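Local coordinates for protein EST1E (Clostridium proteoclasticum, PDB 2WTM) that hydrolyses ester bonds as a promiscuous feruloyl esterase of the alpha/beta-hydrolase clan, probably through a serine nucleophile, at residues Ile125-Ile129 and Phe244-Gln248. Sequence-based numbering, arbitrary orientation.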
loop_
_atom_site.group_PDB
_atom_site.type_symbol
_atom_site.label_atom_id
_atom_site.label_comp_id
_atom_site.label_asym_id
_atom_site.label_seq_id
_atom_site.Cartn_x
_atom_site.Cartn_y
_atom_site.Cartn_z
ATOM N N ILE A 125 -18.836 3.893 -2.526
ATOM C CA ILE A 125 -18.649 5.145 -3.288
ATOM C C ILE A 125 -19.551 5.149 -4.492
ATOM O O ILE A 125 -19.371 4.354 -5.420
ATOM C CB ILE A 125 -17.156 5.342 -3.705
ATOM C CG1 ILE A 125 -16.232 5.217 -2.493
ATOM C CG2 ILE A 125 -17.009 6.616 -4.513
ATOM C CD1 ILE A 125 -16.598 6.257 -1.419
ATOM N N LYS A 126 -20.495 6.095 -4.527
ATOM C CA LYS A 126 -21.564 6.035 -5.485
ATOM C C LYS A 126 -21.207 6.502 -6.903
ATOM O O LYS A 126 -21.765 6.057 -7.904
ATOM C CB LYS A 126 -22.730 6.834 -4.918
ATOM C CG LYS A 126 -23.998 6.833 -5.829
ATOM C CD LYS A 126 -25.154 7.367 -4.952
ATOM C CE LYS A 126 -26.527 7.490 -5.716
ATOM N NZ LYS A 126 -26.341 8.330 -6.835
ATOM N N ALA A 127 -20.304 7.473 -6.993
ATOM C CA ALA A 127 -19.719 7.932 -8.231
ATOM C C ALA A 127 -18.340 8.558 -7.962
ATOM O O ALA A 127 -18.048 8.852 -6.791
ATOM C CB ALA A 127 -20.639 8.950 -8.950
ATOM N N LEU A 128 -17.588 8.812 -9.021
ATOM C CA LEU A 128 -16.146 9.097 -8.923
ATOM C C LEU A 128 -15.811 10.161 -9.925
ATOM O O LEU A 128 -16.199 10.088 -11.103
ATOM C CB LEU A 128 -15.383 7.806 -9.255
ATOM C CG LEU A 128 -13.900 7.989 -9.398
ATOM C CD1 LEU A 128 -13.220 8.351 -8.127
ATOM C CD2 LEU A 128 -13.367 6.697 -9.916
ATOM N N ILE A 129 -15.052 11.148 -9.480
ATOM C CA ILE A 129 -14.591 12.263 -10.319
ATOM C C ILE A 129 -13.079 12.484 -10.298
ATOM O O ILE A 129 -12.587 13.268 -9.502
ATOM C CB ILE A 129 -15.306 13.569 -9.914
ATOM C CG1 ILE A 129 -16.811 13.312 -9.875
ATOM C CG2 ILE A 129 -14.976 14.632 -10.954
ATOM C CD1 ILE A 129 -17.589 14.488 -9.366
ATOM N N PHE A 244 -22.728 16.612 -13.864
ATOM C CA PHE A 244 -22.643 15.201 -13.605
ATOM C C PHE A 244 -23.217 14.819 -12.266
ATOM O O PHE A 244 -23.894 13.793 -12.126
ATOM C CB PHE A 244 -21.138 14.788 -13.752
ATOM C CG PHE A 244 -20.825 13.395 -13.276
ATOM C CD1 PHE A 244 -21.043 12.315 -14.079
ATOM C CD2 PHE A 244 -20.294 13.189 -12.027
ATOM C CE1 PHE A 244 -20.703 11.027 -13.638
ATOM C CE2 PHE A 244 -19.992 11.904 -11.558
ATOM C CZ PHE A 244 -20.185 10.838 -12.408
ATOM N N MET A 245 -22.905 15.646 -11.272
ATOM C CA MET A 245 -23.338 15.404 -9.896
ATOM C C MET A 245 -24.841 15.625 -9.719
ATOM O O MET A 245 -25.487 14.835 -9.036
ATOM C CB MET A 245 -22.472 16.192 -8.894
ATOM C CG MET A 245 -21.088 15.498 -8.602
ATOM S SD MET A 245 -21.252 13.828 -7.941
ATOM C CE MET A 245 -21.966 14.152 -6.354
ATOM N N LEU A 246 -25.382 16.611 -10.407
ATOM C CA LEU A 246 -26.867 16.762 -10.406
ATOM C C LEU A 246 -27.516 15.530 -10.946
ATOM O O LEU A 246 -28.542 15.093 -10.372
ATOM C CB LEU A 246 -27.302 17.989 -11.192
ATOM C CG LEU A 246 -27.143 19.270 -10.467
ATOM C CD1 LEU A 246 -27.378 20.422 -11.405
ATOM C CD2 LEU A 246 -28.012 19.356 -9.252
ATOM N N GLU A 247 -26.970 14.932 -12.018
ATOM C CA GLU A 247 -27.481 13.662 -12.525
ATOM C C GLU A 247 -27.397 12.536 -11.493
ATOM O O GLU A 247 -28.287 11.705 -11.417
ATOM C CB GLU A 247 -26.786 13.241 -13.818
ATOM C CG GLU A 247 -27.133 11.833 -14.363
ATOM C CD GLU A 247 -26.621 11.579 -15.784
ATOM O OE1 GLU A 247 -26.228 12.535 -16.475
ATOM O OE2 GLU A 247 -26.655 10.402 -16.230
ATOM N N GLN A 248 -26.315 12.478 -10.686
ATOM C CA GLN A 248 -26.209 11.408 -9.739
ATOM C C GLN A 248 -27.123 11.539 -8.551
ATOM O O GLN A 248 -27.589 10.537 -8.008
ATOM C CB GLN A 248 -24.748 11.234 -9.208
ATOM C CG GLN A 248 -23.664 11.075 -10.221
ATOM C CD GLN A 248 -24.018 10.110 -11.288
ATOM O OE1 GLN A 248 -24.381 8.999 -11.001
ATOM N NE2 GLN A 248 -23.885 10.535 -12.564
HETATM O O HOH W 1 -24.800 7.452 -8.874
#
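Ala-127 and Ile-129, alternate residues of one strand, both touch the Phe-244 ring of the C-terminal helix obliquely. Ala-127 CB lies 4.0 Å from Phe-244 CZ. Ile-129 CG1 sits 3.9 Å from Phe-244 CE2, the Ile-129 and Phe-244 side chains sliding past each other in opposite directions. The phenyl reaches the strand because CG of Phe-244 stands anti to the backbone N (chi1 170°). The CD1 tip of Ile-129 meets the shank of Met-245 obliquely, 3.7 Å from its CG; Met-245 leaves the helix at an angle to the strand, and the contact falls to CG and SD.

Gln-248 closes the other end of the apolar row, its CG 3.9 Å from Ala-127 CB. Bent at chi2, its chain folds back over the phenyl, placing NE2 above one ring face, toward the rim. Gln-248 NE2 makes a long bond of 3.3 Å to Phe-244 O, its N-H bent (144°) and the acceptor out of the amide plane. That carbonyl also accepts the helical bond from Gln-248 N, on the opposite face of its plane.

Lys-126 delivers NZ to Gln-248 O (2.8 Å), above the carbonyl plane rather than on a lone pair. A water accepts from NZ and donates to Gln-248 OE1, and Tyr-103 OH is a further NZ partner.

The segment axes come within 10.0 Å at 169°, nearly antiparallel, as helix 234-249 packs on the central, mostly parallel sheet of the alpha/beta-hydrolase fold. Strand 125-131 lies between strands 99-107 and 192-197, while Leu-128 points away from this helix, into helix 109-120 across the sheet.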